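Local atomic coordinates of hydrogenase maturation factor (Thermoanaerobacter tengcongensis, PDB entry 3VTI), a protein that takes part in [NiFe]-hydrogenase maturation, being S-carbamoylated by its partner HypF and then probably dehydrating the carbamoyl group to a nitrile with ATP. Residues I149-M161 with P228-I242. Sequence-based numbering, arbitrary orientation.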
loop_
_atom_site.group_PDB
_atom_site.type_symbol
_atom_site.label_atom_id
_atom_site.label_comp_id
_atom_site.label_asym_id
_atom_site.label_seq_id
_atom_site.Cartn_x
_atom_site.Cartn_y
_atom_site.Cartn_z
ATOM N N ILE C 149 -1.217 13.589 -29.867
ATOM C CA ILE C 149 -1.771 12.717 -28.834
ATOM C C ILE C 149 -2.423 11.523 -29.524
ATOM O O ILE C 149 -3.117 11.696 -30.531
ATOM C CB ILE C 149 -2.812 13.449 -27.936
ATOM C CG1 ILE C 149 -3.287 12.549 -26.793
ATOM C CG2 ILE C 149 -4.021 13.888 -28.736
ATOM C CD1 ILE C 149 -2.484 12.678 -25.553
ATOM N N SER C 150 -2.221 10.325 -28.976
ATOM C CA SER C 150 -2.720 9.082 -29.590
ATOM C C SER C 150 -4.240 8.882 -29.546
ATOM O O SER C 150 -4.760 8.007 -30.234
ATOM C CB SER C 150 -2.035 7.866 -28.956
ATOM O OG SER C 150 -2.260 7.818 -27.558
ATOM N N GLY C 151 -4.941 9.673 -28.729
ATOM C CA GLY C 151 -6.396 9.559 -28.596
ATOM C C GLY C 151 -7.006 10.534 -27.596
ATOM O O GLY C 151 -6.360 11.500 -27.182
ATOM N N THR C 152 -8.255 10.277 -27.212
ATOM C CA THR C 152 -9.015 11.202 -26.380
ATOM C C THR C 152 -8.366 11.414 -25.017
ATOM O O THR C 152 -7.701 10.516 -24.476
ATOM C CB THR C 152 -10.469 10.738 -26.179
ATOM O OG1 THR C 152 -10.472 9.405 -25.677
ATOM C CG2 THR C 152 -11.256 10.788 -27.489
ATOM N N ILE C 153 -8.581 12.608 -24.469
ATOM C CA ILE C 153 -7.922 13.057 -23.249
ATOM C C ILE C 153 -8.880 13.001 -22.064
ATOM O O ILE C 153 -10.013 13.488 -22.152
ATOM C CB ILE C 153 -7.404 14.512 -23.417
ATOM C CG1 ILE C 153 -6.396 14.601 -24.573
ATOM C CG2 ILE C 153 -6.807 15.060 -22.113
ATOM C CD1 ILE C 153 -6.363 15.982 -25.242
ATOM N N GLY C 154 -8.417 12.407 -20.964
ATOM C CA GLY C 154 -9.103 12.498 -19.675
ATOM C C GLY C 154 -10.020 11.348 -19.297
ATOM O O GLY C 154 -10.749 11.431 -18.311
ATOM N N ASP C 155 -9.973 10.271 -20.072
ATOM C CA ASP C 155 -10.822 9.113 -19.846
ATOM C C ASP C 155 -10.668 8.492 -18.464
ATOM O O ASP C 155 -11.625 8.456 -17.681
ATOM C CB ASP C 155 -10.552 8.060 -20.910
ATOM C CG ASP C 155 -11.226 8.381 -22.209
ATOM O OD1 ASP C 155 -10.684 9.185 -22.996
ATOM O OD2 ASP C 155 -12.313 7.823 -22.432
ATOM N N HIS C 156 -9.467 8.005 -18.176
ATOM C CA HIS C 156 -9.209 7.294 -16.939
ATOM C C HIS C 156 -9.513 8.163 -15.713
ATOM O O HIS C 156 -10.295 7.766 -14.845
ATOM C CB HIS C 156 -7.770 6.799 -16.901
ATOM C CG HIS C 156 -7.441 6.031 -15.662
ATOM N ND1 HIS C 156 -7.691 4.682 -15.538
ATOM C CD2 HIS C 156 -6.896 6.423 -14.487
ATOM C CE1 HIS C 156 -7.305 4.274 -14.343
ATOM N NE2 HIS C 156 -6.822 5.313 -13.685
ATOM N N GLY C 157 -8.905 9.348 -15.660
ATOM C CA GLY C 157 -9.133 10.302 -14.585
ATOM C C GLY C 157 -10.598 10.522 -14.258
ATOM O O GLY C 157 -11.000 10.467 -13.090
ATOM N N MET C 158 -11.410 10.769 -15.280
ATOM C CA MET C 158 -12.822 11.004 -15.033
ATOM C C MET C 158 -13.563 9.719 -14.661
ATOM O O MET C 158 -14.498 9.754 -13.871
ATOM C CB MET C 158 -13.485 11.723 -16.208
ATOM C CG MET C 158 -14.905 12.216 -15.917
ATOM S SD MET C 158 -15.102 13.162 -14.375
ATOM C CE MET C 158 -14.401 14.741 -14.847
ATOM N N ALA C 159 -13.133 8.590 -15.210
ATOM C CA ALA C 159 -13.783 7.311 -14.931
ATOM C C ALA C 159 -13.655 6.890 -13.467
ATOM O O ALA C 159 -14.660 6.571 -12.830
ATOM C CB ALA C 159 -13.263 6.206 -15.871
ATOM N N VAL C 160 -12.434 6.900 -12.930
ATOM C CA VAL C 160 -12.239 6.513 -11.531
ATOM C C VAL C 160 -12.823 7.555 -10.572
ATOM O O VAL C 160 -13.393 7.192 -9.555
ATOM C CB VAL C 160 -10.766 6.100 -11.176
ATOM C CG1 VAL C 160 -10.079 5.447 -12.369
ATOM C CG2 VAL C 160 -9.947 7.274 -10.660
ATOM N N MET C 161 -12.711 8.836 -10.917
ATOM C CA MET C 161 -13.405 9.919 -10.205
ATOM C C MET C 161 -14.906 9.624 -10.058
ATOM O O MET C 161 -15.457 9.686 -8.962
ATOM C CB MET C 161 -13.186 11.244 -10.952
ATOM C CG MET C 161 -14.096 12.405 -10.559
ATOM S SD MET C 161 -13.254 13.766 -9.724
ATOM C CE MET C 161 -12.213 14.423 -11.022
ATOM N N PRO C 228 -8.651 16.045 -28.785
ATOM C CA PRO C 228 -9.660 14.988 -28.795
ATOM C C PRO C 228 -10.178 14.668 -27.398
ATOM O O PRO C 228 -9.396 14.483 -26.457
ATOM C CB PRO C 228 -8.912 13.783 -29.388
ATOM C CG PRO C 228 -7.499 14.016 -29.055
ATOM C CD PRO C 228 -7.290 15.511 -28.974
ATOM N N VAL C 229 -11.496 14.597 -27.273
ATOM C CA VAL C 229 -12.119 14.369 -25.981
ATOM C C VAL C 229 -13.538 13.859 -26.191
ATOM O O VAL C 229 -14.315 14.472 -26.949
ATOM C CB VAL C 229 -12.103 15.675 -25.102
ATOM C CG1 VAL C 229 -12.705 16.870 -25.856
ATOM C CG2 VAL C 229 -12.782 15.448 -23.758
ATOM N N LYS C 230 -13.865 12.738 -25.544
ATOM C CA LYS C 230 -15.212 12.179 -25.614
ATOM C C LYS C 230 -16.186 13.163 -25.001
ATOM O O LYS C 230 -15.884 13.789 -23.987
ATOM C CB LYS C 230 -15.299 10.830 -24.899
ATOM C CG LYS C 230 -14.467 9.721 -25.544
ATOM C CD LYS C 230 -14.662 8.383 -24.849
ATOM C CE LYS C 230 -13.475 7.450 -25.110
ATOM N NZ LYS C 230 -13.416 6.907 -26.492
ATOM N N GLU C 231 -17.342 13.313 -25.637
ATOM C CA GLU C 231 -18.393 14.209 -25.171
ATOM C C GLU C 231 -18.754 13.970 -23.709
ATOM O O GLU C 231 -19.033 14.918 -22.972
ATOM C CB GLU C 231 -19.643 14.085 -26.052
ATOM C CG GLU C 231 -19.465 14.631 -27.464
ATOM C CD GLU C 231 -19.340 16.143 -27.508
ATOM O OE1 GLU C 231 -20.128 16.828 -26.820
ATOM O OE2 GLU C 231 -18.455 16.644 -28.236
ATOM N N SER C 232 -18.744 12.708 -23.292
ATOM C CA SER C 232 -19.043 12.364 -21.908
ATOM C C SER C 232 -18.036 13.006 -20.949
ATOM O O SER C 232 -18.416 13.530 -19.900
ATOM C CB SER C 232 -19.082 10.849 -21.728
ATOM O OG SER C 232 -17.840 10.271 -22.059
ATOM N N VAL C 233 -16.763 12.985 -21.330
ATOM C CA VAL C 233 -15.720 13.604 -20.525
ATOM C C VAL C 233 -15.822 15.139 -20.580
ATOM O O VAL C 233 -15.681 15.821 -19.556
ATOM C CB VAL C 233 -14.316 13.120 -20.955
ATOM C CG1 VAL C 233 -13.226 13.832 -20.155
ATOM C CG2 VAL C 233 -14.201 11.606 -20.790
ATOM N N LYS C 234 -16.086 15.664 -21.776
ATOM C CA LYS C 234 -16.228 17.099 -21.997
ATOM C C LYS C 234 -17.260 17.734 -21.051
ATOM O O LYS C 234 -16.941 18.682 -20.334
ATOM C CB LYS C 234 -16.603 17.363 -23.456
ATOM C CG LYS C 234 -16.621 18.828 -23.874
ATOM C CD LYS C 234 -17.198 18.958 -25.279
ATOM C CE LYS C 234 -17.234 20.409 -25.757
ATOM N NZ LYS C 234 -15.867 20.927 -26.064
ATOM N N SER C 235 -18.479 17.199 -21.040
ATOM C CA SER C 235 -19.543 17.777 -20.217
ATOM C C SER C 235 -19.437 17.427 -18.723
ATOM O O SER C 235 -19.900 18.191 -17.879
ATOM C CB SER C 235 -20.932 17.448 -20.783
ATOM O OG SER C 235 -21.233 16.080 -20.669
ATOM N N ALA C 236 -18.826 16.288 -18.403
ATOM C CA ALA C 236 -18.553 15.934 -17.014
ATOM C C ALA C 236 -17.629 16.975 -16.375
ATOM O O ALA C 236 -17.887 17.451 -15.257
ATOM C CB ALA C 236 -17.942 14.555 -16.928
ATOM N N CYS C 237 -16.562 17.320 -17.101
ATOM C CA CYS C 237 -15.620 18.358 -16.704
ATOM C C CYS C 237 -16.264 19.747 -16.712
ATOM O O CYS C 237 -15.978 20.566 -15.844
ATOM C CB CYS C 237 -14.396 18.353 -17.632
ATOM S SG CYS C 237 -13.321 16.882 -17.518
ATOM N N GLU C 238 -17.120 20.008 -17.697
ATOM C CA GLU C 238 -17.772 21.309 -17.840
ATOM C C GLU C 238 -18.782 21.536 -16.714
ATOM O O GLU C 238 -19.113 22.676 -16.379
ATOM C CB GLU C 238 -18.457 21.419 -19.204
ATOM C CG GLU C 238 -18.484 22.825 -19.785
ATOM C CD GLU C 238 -19.571 23.701 -19.180
ATOM O OE1 GLU C 238 -19.325 24.910 -19.004
ATOM O OE2 GLU C 238 -20.668 23.183 -18.878
ATOM N N PHE C 239 -19.269 20.447 -16.131
ATOM C CA PHE C 239 -20.212 20.530 -15.031
ATOM C C PHE C 239 -19.532 20.843 -13.716
ATOM O O PHE C 239 -20.150 21.406 -12.827
ATOM C CB PHE C 239 -20.998 19.233 -14.901
ATOM C CG PHE C 239 -22.160 19.134 -15.841
ATOM C CD1 PHE C 239 -22.678 20.271 -16.452
ATOM C CD2 PHE C 239 -22.753 17.901 -16.093
ATOM C CE1 PHE C 239 -23.757 20.184 -17.313
ATOM C CE2 PHE C 239 -23.837 17.797 -16.949
ATOM C CZ PHE C 239 -24.344 18.943 -17.563
ATOM N N MET C 240 -18.262 20.471 -13.604
ATOM C CA MET C 240 -17.502 20.646 -12.376
ATOM C C MET C 240 -16.427 21.709 -12.526
ATOM O O MET C 240 -15.676 21.967 -11.584
ATOM C CB MET C 240 -16.842 19.333 -11.963
ATOM C CG MET C 240 -17.804 18.214 -11.630
ATOM S SD MET C 240 -16.920 16.680 -11.338
ATOM C CE MET C 240 -16.337 16.975 -9.673
ATOM N N GLY C 241 -16.349 22.312 -13.710
ATOM C CA GLY C 241 -15.326 23.314 -14.010
ATOM C C GLY C 241 -13.894 22.795 -14.042
ATOM O O GLY C 241 -12.966 23.520 -13.684
ATOM N N ILE C 242 -13.721 21.541 -14.468
ATOM C CA ILE C 242 -12.412 20.903 -14.552
ATOM C C ILE C 242 -11.825 21.031 -15.963
ATOM O O ILE C 242 -12.564 21.085 -16.945
ATOM C CB ILE C 242 -12.502 19.403 -14.167
ATOM C CG1 ILE C 242 -12.833 19.256 -12.684
ATOM C CG2 ILE C 242 -11.201 18.670 -14.460
ATOM C CD1 ILE C 242 -13.328 17.864 -12.299
HETATM O O HOH W 1 -11.858 11.938 -23.331
#
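Thr-152 and Val-229 bring the two backbones to 4.5 Å between CA atoms, where the loops leading into helices 155-161 and 231-240 meet in the C-terminal AIR synthase-related domain; beyond them the axes of the two helical segments cross at 62°, 10.3 Å apart at their closest. Ile-153 N donates to Pro-228 O (2.9 Å), tilted 30° from the carbonyl plane. A water extends this link, donating to Ile-153 O and Asp-155 OD1 and accepting from Lys-230 N, the N-cap residue. The Pro-228 ring, compact and apolar, lies against Ile-149, its CG 3.5 Å from Ile-149 CG2. Glycine suits position 154, where phi is positive and a CB would crowd both the Ile-153 carbonyl O and Val-233 CG1. Thr-152 OG1 sits between the backbone N and carbonyl carbon (chi1 54°), which points it at the syn side of Asp-155 OD1 (2.7 Å), to which it donates, and leaves CG2 to pack on the Val-229 and Lys-230 backbone. Replacing Thr-152 with an alanine would probably leave Asp-155 OD1 without this donor and its carboxylate freer to turn. Farther along, flexible Met-158, bent twice, reaches across to helix 231-240: its CG meets the small Ala-236, and its CE lies 3.6 Å from Cys-237 SG. Met-161 CE meets Ile-242 CD1 tip to tip at 3.8 Å.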